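Protocadherin gamma-B3 (Homo sapiens, PDB 5K8R) is a potential calcium-dependent cell-adhesion protein that may help establish and maintain specific neuronal connections in the brain. Local coordinates at residues P8-R13 against Q94-N99; P101-N106 against L182-G187; G358-K363 against P386-T391. All coordinates share one frame; numbering follows the deposited sequence.

Contact 1: P8-R13 against Q94-N99; sequences PEELDR and QDINDN. With CA (calcium ion), chain D; CA (calcium ion), chain C; CA (calcium ion), chain B.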
loop_
_atom_site.group_PDB
_atom_site.type_symbol
_atom_site.label_atom_id
_atom_site.label_comp_id
_atom_site.label_asym_id
_atom_site.label_seq_id
_atom_site.Cartn_x
_atom_site.Cartn_y
_atom_site.Cartn_z
ATOM N N PRO A 8 36.618 -2.041 -46.724
ATOM C CA PRO A 8 36.199 -1.721 -45.358
ATOM C C PRO A 8 36.066 -0.219 -45.168
ATOM O O PRO A 8 36.646 0.586 -45.899
ATOM C CB PRO A 8 37.327 -2.295 -44.495
ATOM C CG PRO A 8 38.516 -2.285 -45.397
ATOM C CD PRO A 8 37.983 -2.591 -46.768
ATOM N N GLU A 9 35.274 0.153 -44.168
ATOM C CA GLU A 9 35.066 1.557 -43.856
ATOM C C GLU A 9 36.284 2.132 -43.134
ATOM O O GLU A 9 37.190 1.411 -42.705
ATOM C CB GLU A 9 33.814 1.736 -42.998
ATOM C CG GLU A 9 33.818 0.896 -41.731
ATOM C CD GLU A 9 32.738 1.302 -40.747
ATOM O OE1 GLU A 9 32.350 2.490 -40.736
ATOM O OE2 GLU A 9 32.278 0.431 -39.980
ATOM N N GLU A 10 36.295 3.461 -43.013
ATOM C CA GLU A 10 37.292 4.193 -42.228
ATOM C C GLU A 10 38.711 3.997 -42.760
ATOM O O GLU A 10 39.677 4.013 -41.993
ATOM C CB GLU A 10 37.224 3.808 -40.747
ATOM C CG GLU A 10 35.842 3.944 -40.123
ATOM C CD GLU A 10 35.438 5.388 -39.880
ATOM O OE1 GLU A 10 36.282 6.290 -40.067
ATOM O OE2 GLU A 10 34.272 5.619 -39.495
ATOM N N LEU A 11 38.855 3.811 -44.068
ATOM C CA LEU A 11 40.177 3.727 -44.668
ATOM C C LEU A 11 40.799 5.114 -44.773
ATOM O O LEU A 11 40.102 6.122 -44.914
ATOM C CB LEU A 11 40.108 3.085 -46.054
ATOM C CG LEU A 11 39.764 1.598 -46.122
ATOM C CD1 LEU A 11 39.707 1.133 -47.570
ATOM C CD2 LEU A 11 40.772 0.779 -45.331
ATOM N N ASP A 12 42.129 5.156 -44.701
ATOM C CA ASP A 12 42.837 6.420 -44.830
ATOM C C ASP A 12 42.651 6.994 -46.232
ATOM O O ASP A 12 42.349 6.281 -47.193
ATOM C CB ASP A 12 44.325 6.238 -44.533
ATOM C CG ASP A 12 44.600 5.966 -43.067
ATOM O OD1 ASP A 12 43.727 6.277 -42.228
ATOM O OD2 ASP A 12 45.692 5.449 -42.751
ATOM N N ARG A 13 42.829 8.308 -46.337
ATOM C CA ARG A 13 42.700 8.975 -47.624
ATOM C C ARG A 13 43.808 8.521 -48.566
ATOM O O ARG A 13 44.969 8.392 -48.170
ATOM C CB ARG A 13 42.744 10.492 -47.443
ATOM C CG ARG A 13 41.737 11.021 -46.435
ATOM C CD ARG A 13 41.732 12.539 -46.398
ATOM N NE ARG A 13 41.307 13.110 -47.672
ATOM C CZ ARG A 13 41.141 14.410 -47.891
ATOM N NH1 ARG A 13 40.751 14.837 -49.084
ATOM N NH2 ARG A 13 41.362 15.283 -46.918
ATOM N N GLN A 94 32.165 -2.345 -46.200
ATOM C CA GLN A 94 32.110 -3.344 -45.144
ATOM C C GLN A 94 32.171 -2.681 -43.772
ATOM O O GLN A 94 32.755 -1.609 -43.597
ATOM C CB GLN A 94 33.259 -4.340 -45.298
ATOM C CG GLN A 94 33.279 -5.056 -46.639
ATOM C CD GLN A 94 34.609 -5.724 -46.926
ATOM O OE1 GLN A 94 35.621 -5.410 -46.298
ATOM N NE2 GLN A 94 34.614 -6.649 -47.879
ATOM N N ASP A 95 31.558 -3.337 -42.791
ATOM C CA ASP A 95 31.487 -2.813 -41.435
ATOM C C ASP A 95 32.646 -3.333 -40.597
ATOM O O ASP A 95 32.996 -4.515 -40.661
ATOM C CB ASP A 95 30.160 -3.201 -40.779
ATOM C CG ASP A 95 30.025 -2.662 -39.366
ATOM O OD1 ASP A 95 30.330 -1.471 -39.145
ATOM O OD2 ASP A 95 29.618 -3.434 -38.471
ATOM N N ILE A 96 33.243 -2.437 -39.811
ATOM C CA ILE A 96 34.256 -2.803 -38.832
ATOM C C ILE A 96 33.713 -2.487 -37.445
ATOM O O ILE A 96 32.825 -1.649 -37.273
ATOM C CB ILE A 96 35.598 -2.081 -39.073
ATOM C CG1 ILE A 96 35.442 -0.572 -38.873
ATOM C CG2 ILE A 96 36.124 -2.386 -40.468
ATOM C CD1 ILE A 96 36.725 0.209 -39.097
ATOM N N ASN A 97 34.258 -3.179 -36.443
ATOM C CA ASN A 97 33.814 -3.008 -35.060
ATOM C C ASN A 97 34.598 -1.862 -34.426
ATOM O O ASN A 97 35.506 -2.054 -33.614
ATOM C CB ASN A 97 33.980 -4.304 -34.279
ATOM C CG ASN A 97 33.336 -4.242 -32.909
ATOM O OD1 ASN A 97 32.308 -3.589 -32.724
ATOM N ND2 ASN A 97 33.942 -4.910 -31.938
ATOM N N ASP A 98 34.235 -0.641 -34.814
ATOM C CA ASP A 98 34.871 0.560 -34.294
ATOM C C ASP A 98 33.959 1.351 -33.363
ATOM O O ASP A 98 34.256 2.511 -33.054
ATOM C CB ASP A 98 35.350 1.444 -35.447
ATOM C CG ASP A 98 34.227 1.840 -36.383
ATOM O OD1 ASP A 98 33.200 1.133 -36.412
ATOM O OD2 ASP A 98 34.375 2.858 -37.091
ATOM N N ASN A 99 32.860 0.753 -32.908
ATOM C CA ASN A 99 31.933 1.403 -31.997
ATOM C C ASN A 99 31.626 0.456 -30.841
ATOM O O ASN A 99 31.269 -0.711 -31.076
ATOM C CB ASN A 99 30.638 1.802 -32.712
ATOM C CG ASN A 99 30.823 2.990 -33.632
ATOM O OD1 ASN A 99 30.677 2.876 -34.848
ATOM N ND2 ASN A 99 31.141 4.142 -33.052
HETATM CA CA CA D . 31.327 0.181 -37.696
HETATM CA CA CA C . 32.607 3.884 -38.424
HETATM CA CA CA B . 30.231 -2.717 -31.812
#

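Contact 2: P101-N106 against L182-G187; sequences PTFSQN and LTAVDG. With CA (calcium ion), chain B.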
loop_
_atom_site.group_PDB
_atom_site.type_symbol
_atom_site.label_atom_id
_atom_site.label_comp_id
_atom_site.label_asym_id
_atom_site.label_seq_id
_atom_site.Cartn_x
_atom_site.Cartn_y
_atom_site.Cartn_z
ATOM N N PRO A 101 29.387 -0.923 -27.508
ATOM C CA PRO A 101 27.995 -0.844 -27.059
ATOM C C PRO A 101 27.826 0.258 -26.025
ATOM O O PRO A 101 28.792 0.771 -25.456
ATOM C CB PRO A 101 27.733 -2.226 -26.452
ATOM C CG PRO A 101 29.089 -2.734 -26.077
ATOM C CD PRO A 101 30.025 -2.191 -27.117
ATOM N N THR A 102 26.570 0.627 -25.786
ATOM C CA THR A 102 26.280 1.707 -24.856
ATOM C C THR A 102 24.932 1.468 -24.194
ATOM O O THR A 102 24.010 0.919 -24.802
ATOM C CB THR A 102 26.287 3.072 -25.559
ATOM O OG1 THR A 102 25.819 4.082 -24.656
ATOM C CG2 THR A 102 25.397 3.049 -26.792
ATOM N N PHE A 103 24.835 1.877 -22.933
ATOM C CA PHE A 103 23.578 1.912 -22.204
ATOM C C PHE A 103 23.072 3.347 -22.118
ATOM O O PHE A 103 23.835 4.310 -22.234
ATOM C CB PHE A 103 23.737 1.323 -20.801
ATOM C CG PHE A 103 23.875 -0.173 -20.780
ATOM C CD1 PHE A 103 25.122 -0.768 -20.693
ATOM C CD2 PHE A 103 22.753 -0.985 -20.846
ATOM C CE1 PHE A 103 25.250 -2.145 -20.672
ATOM C CE2 PHE A 103 22.874 -2.363 -20.825
ATOM C CZ PHE A 103 24.123 -2.944 -20.739
ATOM N N SER A 104 21.759 3.480 -21.911
ATOM C CA SER A 104 21.151 4.807 -21.878
ATOM C C SER A 104 21.659 5.622 -20.695
ATOM O O SER A 104 21.908 6.827 -20.824
ATOM C CB SER A 104 19.628 4.686 -21.831
ATOM O OG SER A 104 19.137 4.010 -22.974
ATOM N N GLN A 105 21.819 4.987 -19.537
ATOM C CA GLN A 105 22.301 5.668 -18.346
ATOM C C GLN A 105 23.270 4.763 -17.602
ATOM O O GLN A 105 23.174 3.535 -17.665
ATOM C CB GLN A 105 21.143 6.084 -17.428
ATOM C CG GLN A 105 20.183 4.962 -17.084
ATOM C CD GLN A 105 18.980 5.450 -16.301
ATOM O OE1 GLN A 105 18.807 6.650 -16.093
ATOM N NE2 GLN A 105 18.141 4.519 -15.862
ATOM N N ASN A 106 24.212 5.390 -16.894
ATOM C CA ASN A 106 25.232 4.629 -16.180
ATOM C C ASN A 106 24.642 3.894 -14.983
ATOM O O ASN A 106 25.069 2.780 -14.661
ATOM C CB ASN A 106 26.362 5.557 -15.739
ATOM C CG ASN A 106 27.029 6.261 -16.905
ATOM O OD1 ASN A 106 27.108 7.488 -16.940
ATOM N ND2 ASN A 106 27.510 5.484 -17.869
ATOM N N LEU A 182 26.113 -4.799 -14.765
ATOM C CA LEU A 182 25.785 -5.425 -16.014
ATOM C C LEU A 182 26.777 -5.016 -17.068
ATOM O O LEU A 182 27.080 -3.874 -17.220
ATOM C CB LEU A 182 24.398 -4.991 -16.431
ATOM C CG LEU A 182 23.756 -5.405 -17.729
ATOM C CD1 LEU A 182 23.576 -6.889 -17.757
ATOM C CD2 LEU A 182 22.460 -4.723 -18.002
ATOM N N THR A 183 27.273 -5.972 -17.811
ATOM C CA THR A 183 28.263 -5.726 -18.850
ATOM C C THR A 183 27.755 -6.261 -20.183
ATOM O O THR A 183 27.162 -7.343 -20.243
ATOM C CB THR A 183 29.609 -6.378 -18.498
ATOM O OG1 THR A 183 30.046 -5.910 -17.217
ATOM C CG2 THR A 183 30.667 -6.032 -19.539
ATOM N N ALA A 184 27.985 -5.496 -21.248
ATOM C CA ALA A 184 27.625 -5.889 -22.604
ATOM C C ALA A 184 28.885 -5.912 -23.456
ATOM O O ALA A 184 29.595 -4.903 -23.547
ATOM C CB ALA A 184 26.589 -4.934 -23.200
ATOM N N VAL A 185 29.162 -7.060 -24.072
ATOM C CA VAL A 185 30.328 -7.249 -24.930
ATOM C C VAL A 185 29.837 -7.648 -26.315
ATOM O O VAL A 185 29.096 -8.627 -26.454
ATOM C CB VAL A 185 31.283 -8.319 -24.368
ATOM C CG1 VAL A 185 32.601 -8.307 -25.130
ATOM C CG2 VAL A 185 31.509 -8.113 -22.877
ATOM N N ASP A 186 30.255 -6.900 -27.334
ATOM C CA ASP A 186 29.843 -7.206 -28.695
ATOM C C ASP A 186 30.659 -8.377 -29.245
ATOM O O ASP A 186 31.580 -8.889 -28.603
ATOM C CB ASP A 186 29.960 -5.969 -29.586
ATOM C CG ASP A 186 31.346 -5.341 -29.561
ATOM O OD1 ASP A 186 32.342 -6.057 -29.326
ATOM O OD2 ASP A 186 31.438 -4.117 -29.789
ATOM N N GLY A 187 30.314 -8.808 -30.456
ATOM C CA GLY A 187 30.980 -9.942 -31.067
ATOM C C GLY A 187 31.897 -9.562 -32.210
ATOM O O GLY A 187 32.161 -10.377 -33.100
HETATM CA CA CA B . 30.231 -2.717 -31.812
#

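Contact 3: G358-K363 against P386-T391; sequences GNFPFK and PEYNVT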
loop_
_atom_site.group_PDB
_atom_site.type_symbol
_atom_site.label_atom_id
_atom_site.label_comp_id
_atom_site.label_asym_id
_atom_site.label_seq_id
_atom_site.Cartn_x
_atom_site.Cartn_y
_atom_site.Cartn_z
ATOM N N GLY A 358 -16.510 10.782 78.077
ATOM C CA GLY A 358 -17.218 11.389 79.168
ATOM C C GLY A 358 -17.136 10.558 80.410
ATOM O O GLY A 358 -16.622 9.466 80.397
ATOM N N ASN A 359 -17.657 11.093 81.495
ATOM C CA ASN A 359 -17.654 10.374 82.749
ATOM C C ASN A 359 -19.094 10.182 83.153
ATOM O O ASN A 359 -19.625 10.871 83.973
ATOM C CB ASN A 359 -16.844 11.106 83.809
ATOM C CG ASN A 359 -15.351 11.117 83.508
ATOM O OD1 ASN A 359 -14.665 10.102 83.596
ATOM N ND2 ASN A 359 -14.843 12.280 83.174
ATOM N N PHE A 360 -19.707 9.213 82.517
ATOM C CA PHE A 360 -21.094 8.822 82.703
ATOM C C PHE A 360 -21.190 7.575 83.567
ATOM O O PHE A 360 -20.222 6.822 83.705
ATOM C CB PHE A 360 -21.758 8.555 81.348
ATOM C CG PHE A 360 -21.635 9.692 80.378
ATOM C CD1 PHE A 360 -22.370 10.853 80.553
ATOM C CD2 PHE A 360 -20.791 9.596 79.284
ATOM C CE1 PHE A 360 -22.259 11.901 79.659
ATOM C CE2 PHE A 360 -20.676 10.639 78.387
ATOM C CZ PHE A 360 -21.410 11.793 78.574
ATOM N N PRO A 361 -22.356 7.321 84.174
ATOM C CA PRO A 361 -22.547 6.054 84.895
ATOM C C PRO A 361 -22.830 4.893 83.955
ATOM O O PRO A 361 -23.639 4.014 84.269
ATOM C CB PRO A 361 -23.745 6.350 85.804
ATOM C CG PRO A 361 -24.512 7.390 85.067
ATOM C CD PRO A 361 -23.488 8.243 84.372
ATOM N N PHE A 362 -22.172 4.881 82.798
ATOM C CA PHE A 362 -22.341 3.839 81.796
ATOM C C PHE A 362 -20.970 3.290 81.411
ATOM O O PHE A 362 -19.929 3.772 81.870
ATOM C CB PHE A 362 -23.090 4.369 80.567
ATOM C CG PHE A 362 -24.374 5.077 80.898
ATOM C CD1 PHE A 362 -25.456 4.379 81.409
ATOM C CD2 PHE A 362 -24.502 6.440 80.689
ATOM C CE1 PHE A 362 -26.638 5.030 81.713
ATOM C CE2 PHE A 362 -25.681 7.096 80.991
ATOM C CZ PHE A 362 -26.750 6.389 81.502
ATOM N N LYS A 363 -20.976 2.278 80.547
ATOM C CA LYS A 363 -19.769 1.546 80.191
ATOM C C LYS A 363 -20.023 0.712 78.946
ATOM O O LYS A 363 -21.036 0.012 78.862
ATOM C CB LYS A 363 -19.322 0.654 81.353
ATOM C CG LYS A 363 -18.147 -0.252 81.035
ATOM C CD LYS A 363 -17.918 -1.263 82.151
ATOM C CE LYS A 363 -19.130 -2.165 82.338
ATOM N NZ LYS A 363 -18.902 -3.209 83.376
ATOM N N PRO A 386 -31.813 14.112 85.177
ATOM C CA PRO A 386 -32.938 13.523 84.435
ATOM C C PRO A 386 -32.561 12.921 83.093
ATOM O O PRO A 386 -33.314 12.080 82.585
ATOM C CB PRO A 386 -33.890 14.713 84.250
ATOM C CG PRO A 386 -32.981 15.896 84.209
ATOM C CD PRO A 386 -31.838 15.585 85.150
ATOM N N GLU A 387 -31.435 13.316 82.502
ATOM C CA GLU A 387 -31.055 12.798 81.196
ATOM C C GLU A 387 -29.545 12.891 81.041
ATOM O O GLU A 387 -28.897 13.745 81.651
ATOM C CB GLU A 387 -31.757 13.561 80.066
ATOM C CG GLU A 387 -31.511 15.059 80.092
ATOM C CD GLU A 387 -32.242 15.793 78.987
ATOM O OE1 GLU A 387 -33.051 15.155 78.279
ATOM O OE2 GLU A 387 -32.007 17.010 78.823
ATOM N N TYR A 388 -28.997 12.000 80.219
ATOM C CA TYR A 388 -27.571 11.962 79.926
ATOM C C TYR A 388 -27.362 12.090 78.425
ATOM O O TYR A 388 -28.024 11.403 77.642
ATOM C CB TYR A 388 -26.930 10.665 80.427
ATOM C CG TYR A 388 -26.936 10.498 81.929
ATOM C CD1 TYR A 388 -27.978 9.842 82.569
ATOM C CD2 TYR A 388 -25.892 10.984 82.705
ATOM C CE1 TYR A 388 -27.985 9.680 83.942
ATOM C CE2 TYR A 388 -25.890 10.828 84.079
ATOM C CZ TYR A 388 -26.939 10.173 84.692
ATOM O OH TYR A 388 -26.947 10.013 86.059
ATOM N N ASN A 389 -26.443 12.965 78.029
ATOM C CA ASN A 389 -26.052 13.115 76.628
ATOM C C ASN A 389 -24.795 12.278 76.421
ATOM O O ASN A 389 -23.674 12.740 76.630
ATOM C CB ASN A 389 -25.832 14.582 76.276
ATOM C CG ASN A 389 -27.123 15.378 76.276
ATOM O OD1 ASN A 389 -28.148 14.919 75.775
ATOM N ND2 ASN A 389 -27.078 16.576 76.845
ATOM N N VAL A 390 -24.992 11.029 76.008
ATOM C CA VAL A 390 -23.902 10.072 75.859
ATOM C C VAL A 390 -23.329 10.189 74.453
ATOM O O VAL A 390 -24.044 10.000 73.463
ATOM C CB VAL A 390 -24.382 8.641 76.142
ATOM C CG1 VAL A 390 -23.272 7.645 75.857
ATOM C CG2 VAL A 390 -24.856 8.519 77.582
ATOM N N THR A 391 -22.038 10.496 74.365
ATOM C CA THR A 391 -21.340 10.640 73.092
ATOM C C THR A 391 -20.455 9.420 72.871
ATOM O O THR A 391 -19.563 9.140 73.679
ATOM C CB THR A 391 -20.502 11.918 73.062
ATOM O OG1 THR A 391 -21.363 13.060 73.139
ATOM C CG2 THR A 391 -19.688 11.989 71.779
#

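Contact 1: P8-R13 against Q94-N99
Glu9 meets Ile96 because its CG sits between the backbone N and the carbonyl carbon (chi1 55°) and the chain beyond is extended, which carries the carboxylate across to residues 94-99. Ile96 places CG1 in the same kind of rotamer, and the two aliphatic portions pack there, Glu9 CG lying 3.6 Å from Ile96 CG1. Glu9 OE2 accepts the backbone N-H of Ile96 through its anti lone pair, Ile96 N to Glu9 OE2 3.0 Å, in a nearly straight bond of 174°. The same OE2 binds one calcium ion at 2.5 Å, while OE1 binds a second at 2.7 Å, so Glu9 bridges two metals.

Asp98 bridges the same pair from the other segment, OD1 on the first ion and OD2 on the second. Asp95 OD1 and the carbonyl O of Ile96 join at the first ion. Glu10, its chain bent at chi2 (-74°), brings OE2 to 2.6 Å from the second calcium and its CG to 3.5 Å from Asp98 OD2. The close approach of Glu9 OE2 to Asp95 OD1, 2.8 Å, is explained by the metal they share. Glu63 contributes to both ions, Asp61 to the second and Asp131 to the first. The carboxylates of Glu9, Glu10 and Asp95 have further polar partners in Arg62, Arg59 and Asn135 respectively.

Strands 3-8 and 85-94 run parallel into this site, Pro8 beside Gln94, and Glu9 N donates to Gln94 O at 3.1 Å, tilted from the carbonyl plane. Asn97 OD1 and the carbonyl of Asn99 bind a third calcium. Asp95-Ile96-Asn97-Asp98-Asn99 is the DXNDN linker motif of cadherins; together with the glutamates after strand 3-8, Asp61 and Glu63, and ligands from repeat 2, it builds the three-calcium site at the junction of cadherin repeats 1 and 2.

Contact 2: P101-N106 against L182-G187
Phe103 bears on Leu182 and Ala184 of strand 177-186. Its CB points toward that strand, and with CG anti to the carbonyl carbon (chi1 -73°) the ring is carried down onto it; CB and CG serve as the stem, and the contacts begin at the far end of the ring. On one flank Phe103 CE1 lies 4.0 Å from Ala184 CB. On the other, Phe103 CE2 meets Leu182 CD2 at 3.7 Å. At the tip, Phe103 CZ comes near both, 3.7 Å from Leu182 CD2 and 4.0 Å from Ala184 CB. The two side chains of Phe103 and Leu182 cross at about a right angle, and the methyl groups approach the ring obliquely. Tyr140, Ala127, Cys194 and Thr196 also touch this ring, so it is packed between strands 177-186, 193-203 and 138-142 and the loop at Ala127.

Pro101 continues the packing toward the end of the strand: its CG lies 3.4 Å from the carbonyl O of Ala184, and its CD is 3.6 Å from Asp186 OD2. Asp186 OD2 is a calcium ligand at 2.7 Å, whereas Asp186 OD1 accepts a hydrogen bond from the backbone N of Arg192. Cadherin repeat 2 thus receives the incoming linker against a strand of its beta sandwich, strand 177-186, which carries the XDX aspartate of the interdomain calcium site, Asp186.

Contact 3: G358-K363 against P386-T391
Val390 sends one methyl, CG2, into the notch between the rings of Phe360 and Phe362. The fit is tighter on the Phe362 side, where CG2 is 3.8 Å from Phe362 CD2, than on the other, where it is 4.4 Å from Phe360 CG. The CA of the same residue fills a second spot, lying over one face of the Phe360 ring, offset toward the rim.

Tyr388 offers the broader surface. The edge of Phe362 is directed at the face of the tyrosine ring in a T-shaped pair, with centroids 5.2 Å apart and planes at 85°; the leading atom, Phe362 CE2, comes to 3.7 Å from Tyr388 CG. Farther out along the phenol, the pyrrolidine ring of Pro361 makes the next bump, its CD 3.5 Å from Tyr388 CE2 and its CG near CZ and OH. Phe360 slides past Tyr388 in the opposite direction, CD1 to Tyr388 CD2 4.1 Å, and runs on until its tip, CZ, comes 3.1 Å from the carbonyl O of Asn389. With an alanine at Tyr388, the edge of Phe362 would probably lose its aromatic face and Pro361 the ring atoms it packs on, opening a gap between them.

Leu380 also touches Pro361 and Tyr388, and Leu374 touches Phe362 and Val390, so the cluster belongs to a larger apolar core. Strand 362-366 is outermost in one sheet and strand 387-396 inner in the other, so these side chains join the two sheets of cadherin repeat 4. Backbone bonds such as Tyr388 with Leu410 and Val390 with Ile408 run to a neighbouring strand, whereas the contact between the segments is apolar and aromatic and probably rests on dispersion and shape, with a likely electrostatic contribution from the edge-to-face pair.

How the contacts relate
The three contacts follow one another along the chain, each closing before the next opens, within an elongated row of four cadherin repeats. Contact 1 lies at the ends of strands 3-8 and 85-94, contact 2 on strand 177-186, contact 3 on strands 362-366 and 387-396. Contacts 1 and 2, centres about 21 Å apart, share one calcium ion, reached by Asn97 and Asn99 from one and Asp186 from the other; a probable hydrogen bond from Asn97 ND2 to Asp186 OD1, 3.3 Å, adds to the link. Contact 3 is about 136 Å from contact 1 and 115 Å from contact 2 between centres. In contacts 1 and 2 calcium joins repeats 1 and 2; contact 3 joins the two sheets of repeat 4.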